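Local coordinates for protein pectate lyase (Erwinia chrysanthemi, PDB 1RU4) that cleaves pectate, the polygalacturonate of plant cell walls, by an eliminative lyase reaction, using a right-handed parallel beta-helix as its scaffold, at residues 48-62 and 83-97. Residues are numbered along the deposited sequence; the frame is centred on the assembly and turned at random.
Sequences GELILLKPGTYTIPY and YVAAANCGRAVFDFS
Leu50 to Leu53 pair in parallel with Tyr83 to Ala86, and past a turn Gly56 to Thr59 pair in parallel with Ala92 to Asp95, so two successive coils of the beta-helix stack along two of its faces. The short strand axes approach to 4.6 Å in both pairs, at 16° in the first and 24° in the second. Five backbone hydrogen bonds run from Tyr83 N to Glu49 O through to Ala87 N to Leu53 O; after the turn Gly56 N reaches Arg91 O, and the ladder continues to Ile60 N on Asp95 O. Gly56 takes a backbone shape suited to glycine.

Inside the coil, Leu53 CD1 lies 3.7 Å from Ala92 CB and meets Phe94 at the ring edge, in its plane, bridging the two faces. The Tyr58 and Phe94 rings are near parallel but slid so far that they barely overlap; the closer contact is CH-pi, Tyr58 CB sitting over the Phe94 face, toward the rim. The Tyr58 hydroxyl donates to Lys54 O (OH to O 2.7 Å) on a lone pair, tying the ring back to its own turn. Ile60 and Phe96 lie alongside each other, pointing the same way; with Ile60 CG1 beside the backbone N (chi1 -59°), CD1 stands over the centre of the Phe96 face, 3.8 Å from the ring centroid, a CH-pi contact. On the outer side Leu50 CD1 packs 3.5 Å from Tyr83 CB. Ser97 OG donates to Ile60 O (2.9 Å) from above the carbonyl plane, while Asp95 OD1 accepts from Ser97 N in an Asx turn; a water joins Asp95 OD2 to Thr59 OG1.

Strand 16-19 continues the stack beyond 50-53, and helix 38-44 packs on Ile51 and Leu53. Beyond 92-95 comes strand 122-125, with Arg91 salt-bridged to Glu123 and Asp95 to Arg126.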
loop_
_atom_site.group_PDB
_atom_site.type_symbol
_atom_site.label_atom_id
_atom_site.label_comp_id
_atom_site.label_asym_id
_atom_site.label_seq_id
_atom_site.Cartn_x
_atom_site.Cartn_y
_atom_site.Cartn_z
ATOM N N GLY A 48 -6.062 24.446 -0.806
ATOM C CA GLY A 48 -4.789 25.015 -0.398
ATOM C C GLY A 48 -4.625 25.196 1.101
ATOM O O GLY A 48 -3.547 25.566 1.568
ATOM N N GLU A 49 -5.695 24.953 1.852
ATOM C CA GLU A 49 -5.668 25.101 3.302
ATOM C C GLU A 49 -5.423 23.763 3.997
ATOM O O GLU A 49 -5.485 22.706 3.363
ATOM C CB GLU A 49 -6.958 25.761 3.793
ATOM C CG GLU A 49 -7.179 27.141 3.173
ATOM C CD GLU A 49 -8.443 27.836 3.642
ATOM O OE1 GLU A 49 -8.518 29.075 3.485
ATOM O OE2 GLU A 49 -9.363 27.163 4.151
ATOM N N LEU A 50 -5.157 23.817 5.299
ATOM C CA LEU A 50 -4.759 22.633 6.052
ATOM C C LEU A 50 -5.533 22.385 7.341
ATOM O O LEU A 50 -5.645 23.265 8.198
ATOM C CB LEU A 50 -3.259 22.720 6.374
ATOM C CG LEU A 50 -2.638 21.841 7.468
ATOM C CD1 LEU A 50 -2.638 20.372 7.069
ATOM C CD2 LEU A 50 -1.218 22.310 7.737
ATOM N N ILE A 51 -6.052 21.167 7.472
ATOM C CA ILE A 51 -6.660 20.724 8.719
ATOM C C ILE A 51 -5.524 20.050 9.491
ATOM O O ILE A 51 -5.087 18.946 9.146
ATOM C CB ILE A 51 -7.808 19.710 8.470
ATOM C CG1 ILE A 51 -8.927 20.370 7.657
ATOM C CG2 ILE A 51 -8.355 19.193 9.800
ATOM C CD1 ILE A 51 -10.092 19.451 7.355
ATOM N N LEU A 52 -4.999 20.757 10.486
ATOM C CA LEU A 52 -3.876 20.263 11.273
ATOM C C LEU A 52 -4.364 19.537 12.522
ATOM O O LEU A 52 -4.958 20.141 13.420
ATOM C CB LEU A 52 -2.948 21.415 11.653
ATOM C CG LEU A 52 -1.601 21.032 12.267
ATOM C CD1 LEU A 52 -0.767 20.269 11.250
ATOM C CD2 LEU A 52 -0.870 22.284 12.726
ATOM N N LEU A 53 -4.103 18.236 12.561
ATOM C CA LEU A 53 -4.558 17.377 13.644
ATOM C C LEU A 53 -3.538 17.219 14.766
ATOM O O LEU A 53 -2.378 16.889 14.522
ATOM C CB LEU A 53 -4.890 15.990 13.085
ATOM C CG LEU A 53 -5.875 15.935 11.913
ATOM C CD1 LEU A 53 -5.821 14.570 11.248
ATOM C CD2 LEU A 53 -7.283 16.243 12.396
ATOM N N LYS A 54 -3.974 17.451 15.998
ATOM C CA LYS A 54 -3.128 17.181 17.152
ATOM C C LYS A 54 -2.928 15.667 17.185
ATOM O O LYS A 54 -3.884 14.911 16.996
ATOM C CB LYS A 54 -3.824 17.635 18.437
ATOM C CG LYS A 54 -3.029 17.384 19.706
ATOM C CD LYS A 54 -3.862 17.690 20.937
ATOM C CE LYS A 54 -3.121 17.331 22.215
ATOM N NZ LYS A 54 -3.974 17.543 23.415
ATOM N N PRO A 55 -1.681 15.202 17.371
ATOM C CA PRO A 55 -1.445 13.754 17.414
ATOM C C PRO A 55 -2.296 13.099 18.504
ATOM O O PRO A 55 -2.421 13.631 19.608
ATOM C CB PRO A 55 0.046 13.664 17.731
ATOM C CG PRO A 55 0.601 14.881 17.047
ATOM C CD PRO A 55 -0.408 15.944 17.427
ATOM N N GLY A 56 -2.911 11.970 18.165
ATOM C CA GLY A 56 -3.765 11.271 19.108
ATOM C C GLY A 56 -4.774 10.387 18.402
ATOM O O GLY A 56 -4.615 10.076 17.219
ATOM N N THR A 57 -5.811 9.986 19.133
ATOM C CA THR A 57 -6.862 9.130 18.592
ATOM C C THR A 57 -8.183 9.885 18.487
ATOM O O THR A 57 -8.631 10.524 19.445
ATOM C CB THR A 57 -7.066 7.866 19.462
ATOM O OG1 THR A 57 -5.845 7.115 19.500
ATOM C CG2 THR A 57 -8.170 6.984 18.886
ATOM N N TYR A 58 -8.777 9.817 17.299
ATOM C CA TYR A 58 -10.062 10.433 17.005
ATOM C C TYR A 58 -11.083 9.303 16.895
ATOM O O TYR A 58 -11.064 8.525 15.941
ATOM C CB TYR A 58 -9.961 11.222 15.697
ATOM C CG TYR A 58 -9.007 12.395 15.797
ATOM C CD1 TYR A 58 -7.624 12.200 15.799
ATOM C CD2 TYR A 58 -9.490 13.692 15.951
ATOM C CE1 TYR A 58 -6.745 13.271 15.964
ATOM C CE2 TYR A 58 -8.623 14.770 16.115
ATOM C CZ TYR A 58 -7.253 14.552 16.124
ATOM O OH TYR A 58 -6.400 15.613 16.323
ATOM N N THR A 59 -11.941 9.192 17.905
ATOM C CA THR A 59 -12.885 8.081 17.988
ATOM C C THR A 59 -14.280 8.396 17.453
ATOM O O THR A 59 -14.963 9.292 17.950
ATOM C CB THR A 59 -12.996 7.572 19.441
ATOM O OG1 THR A 59 -11.690 7.240 19.929
ATOM C CG2 THR A 59 -13.889 6.337 19.523
ATOM N N ILE A 60 -14.688 7.658 16.423
ATOM C CA ILE A 60 -16.032 7.781 15.864
ATOM C C ILE A 60 -16.891 6.698 16.519
ATOM O O ILE A 60 -16.576 5.512 16.425
ATOM C CB ILE A 60 -16.049 7.580 14.322
ATOM C CG1 ILE A 60 -15.149 8.608 13.622
ATOM C CG2 ILE A 60 -17.470 7.708 13.788
ATOM C CD1 ILE A 60 -13.676 8.232 13.584
ATOM N N PRO A 61 -17.976 7.095 17.207
ATOM C CA PRO A 61 -18.870 6.145 17.878
ATOM C C PRO A 61 -19.456 5.081 16.954
ATOM O O PRO A 61 -19.767 5.349 15.790
ATOM C CB PRO A 61 -19.969 7.050 18.438
ATOM C CG PRO A 61 -19.247 8.326 18.708
ATOM C CD PRO A 61 -18.410 8.481 17.460
ATOM N N TYR A 62 -19.601 3.877 17.494
ATOM C CA TYR A 62 -20.194 2.756 16.777
ATOM C C TYR A 62 -21.612 2.504 17.280
ATOM O O TYR A 62 -21.883 2.604 18.478
ATOM C CB TYR A 62 -19.335 1.498 16.973
ATOM C CG TYR A 62 -20.085 0.187 16.846
ATOM C CD1 TYR A 62 -20.340 -0.378 15.599
ATOM C CD2 TYR A 62 -20.539 -0.490 17.980
ATOM C CE1 TYR A 62 -21.027 -1.585 15.481
ATOM C CE2 TYR A 62 -21.227 -1.694 17.873
ATOM C CZ TYR A 62 -21.465 -2.237 16.621
ATOM O OH TYR A 62 -22.128 -3.438 16.513
ATOM N N TYR A 83 -5.368 19.823 2.457
ATOM C CA TYR A 83 -4.467 19.041 3.299
ATOM C C TYR A 83 -5.094 18.609 4.621
ATOM O O TYR A 83 -5.772 19.392 5.282
ATOM C CB TYR A 83 -3.202 19.847 3.609
ATOM C CG TYR A 83 -2.365 20.242 2.414
ATOM C CD1 TYR A 83 -2.471 21.518 1.858
ATOM C CD2 TYR A 83 -1.414 19.370 1.884
ATOM C CE1 TYR A 83 -1.642 21.917 0.807
ATOM C CE2 TYR A 83 -0.582 19.758 0.836
ATOM C CZ TYR A 83 -0.700 21.032 0.305
ATOM O OH TYR A 83 0.138 21.425 -0.716
ATOM N N VAL A 84 -4.850 17.358 5.002
ATOM C CA VAL A 84 -5.284 16.826 6.292
ATOM C C VAL A 84 -4.058 16.108 6.848
ATOM O O VAL A 84 -3.607 15.114 6.275
ATOM C CB VAL A 84 -6.456 15.818 6.140
ATOM C CG1 VAL A 84 -6.867 15.266 7.502
ATOM C CG2 VAL A 84 -7.649 16.485 5.468
ATOM N N ALA A 85 -3.500 16.621 7.940
ATOM C CA ALA A 85 -2.259 16.056 8.462
ATOM C C ALA A 85 -2.066 16.161 9.969
ATOM O O ALA A 85 -2.498 17.126 10.601
ATOM C CB ALA A 85 -1.064 16.680 7.744
ATOM N N ALA A 86 -1.411 15.149 10.535
ATOM C CA ALA A 86 -1.045 15.163 11.944
ATOM C C ALA A 86 0.155 16.094 12.104
ATOM O O ALA A 86 1.100 16.043 11.313
ATOM C CB ALA A 86 -0.700 13.757 12.415
ATOM N N ALA A 87 0.105 16.945 13.124
ATOM C CA ALA A 87 1.154 17.934 13.369
ATOM C C ALA A 87 2.493 17.345 13.796
ATOM O O ALA A 87 2.550 16.261 14.377
ATOM C CB ALA A 87 0.681 18.940 14.409
ATOM N N ASN A 88 3.565 18.084 13.508
ATOM C CA ASN A 88 4.923 17.718 13.909
ATOM C C ASN A 88 5.308 16.286 13.549
ATOM O O ASN A 88 6.018 15.612 14.299
ATOM C CB ASN A 88 5.107 17.960 15.411
ATOM C CG ASN A 88 5.092 19.432 15.766
ATOM O OD1 ASN A 88 6.130 20.095 15.749
ATOM N ND2 ASN A 88 3.913 19.955 16.075
ATOM N N CYS A 89 4.832 15.834 12.391
ATOM C CA CYS A 89 5.084 14.481 11.907
ATOM C C CYS A 89 4.719 13.383 12.903
ATOM O O CYS A 89 5.355 12.327 12.960
ATOM C CB CYS A 89 6.520 14.356 11.390
ATOM S SG CYS A 89 6.668 15.277 9.826
ATOM N N GLY A 90 3.668 13.655 13.673
ATOM C CA GLY A 90 3.123 12.677 14.596
ATOM C C GLY A 90 2.106 11.800 13.883
ATOM O O GLY A 90 2.099 11.718 12.647
ATOM N N ARG A 91 1.231 11.161 14.656
ATOM C CA ARG A 91 0.221 10.259 14.101
ATOM C C ARG A 91 -1.178 10.615 14.595
ATOM O O ARG A 91 -1.373 10.862 15.786
ATOM C CB ARG A 91 0.512 8.812 14.515
ATOM C CG ARG A 91 1.945 8.349 14.297
ATOM C CD ARG A 91 2.314 8.326 12.830
ATOM N NE ARG A 91 1.611 7.287 12.083
ATOM C CZ ARG A 91 1.707 7.130 10.766
ATOM N NH1 ARG A 91 2.473 7.947 10.058
ATOM N NH2 ARG A 91 1.054 6.148 10.159
ATOM N N ALA A 92 -2.142 10.631 13.678
ATOM C CA ALA A 92 -3.547 10.834 14.026
ATOM C C ALA A 92 -4.313 9.585 13.601
ATOM O O ALA A 92 -4.407 9.275 12.408
ATOM C CB ALA A 92 -4.109 12.071 13.328
ATOM N N VAL A 93 -4.843 8.866 14.584
ATOM C CA VAL A 93 -5.549 7.612 14.331
ATOM C C VAL A 93 -7.062 7.788 14.425
ATOM O O VAL A 93 -7.582 8.189 15.465
ATOM C CB VAL A 93 -5.106 6.516 15.336
ATOM C CG1 VAL A 93 -5.857 5.216 15.073
ATOM C CG2 VAL A 93 -3.602 6.284 15.238
ATOM N N PHE A 94 -7.756 7.507 13.324
ATOM C CA PHE A 94 -9.216 7.555 13.291
ATOM C C PHE A 94 -9.768 6.155 13.533
ATOM O O PHE A 94 -9.622 5.262 12.692
ATOM C CB PHE A 94 -9.711 8.112 11.952
ATOM C CG PHE A 94 -9.427 9.580 11.770
ATOM C CD1 PHE A 94 -8.130 10.028 11.540
ATOM C CD2 PHE A 94 -10.457 10.516 11.846
ATOM C CE1 PHE A 94 -7.859 11.387 11.394
ATOM C CE2 PHE A 94 -10.196 11.878 11.700
ATOM C CZ PHE A 94 -8.893 12.315 11.474
ATOM N N ASP A 95 -10.374 5.973 14.704
ATOM C CA ASP A 95 -10.898 4.683 15.141
ATOM C C ASP A 95 -12.415 4.657 14.979
ATOM O O ASP A 95 -13.133 5.359 15.690
ATOM C CB ASP A 95 -10.515 4.463 16.612
ATOM C CG ASP A 95 -10.897 3.088 17.135
ATOM O OD1 ASP A 95 -11.458 2.269 16.381
ATOM O OD2 ASP A 95 -10.618 2.825 18.323
ATOM N N PHE A 96 -12.892 3.829 14.053
ATOM C CA PHE A 96 -14.322 3.733 13.771
ATOM C C PHE A 96 -15.097 2.765 14.666
ATOM O O PHE A 96 -16.287 2.520 14.457
ATOM C CB PHE A 96 -14.552 3.477 12.281
ATOM C CG PHE A 96 -14.244 4.673 11.420
ATOM C CD1 PHE A 96 -12.932 4.960 11.043
ATOM C CD2 PHE A 96 -15.260 5.543 11.030
ATOM C CE1 PHE A 96 -12.639 6.099 10.292
ATOM C CE2 PHE A 96 -14.976 6.683 10.281
ATOM C CZ PHE A 96 -13.663 6.962 9.912
ATOM N N SER A 97 -14.393 2.204 15.647
ATOM C CA SER A 97 -14.994 1.469 16.762
ATOM C C SER A 97 -15.799 0.187 16.529
ATOM O O SER A 97 -16.494 -0.268 17.442
ATOM C CB SER A 97 -15.842 2.435 17.598
ATOM O OG SER A 97 -15.098 3.584 17.968
HETATM O O HOH W 1 -10.742 4.659 20.394
#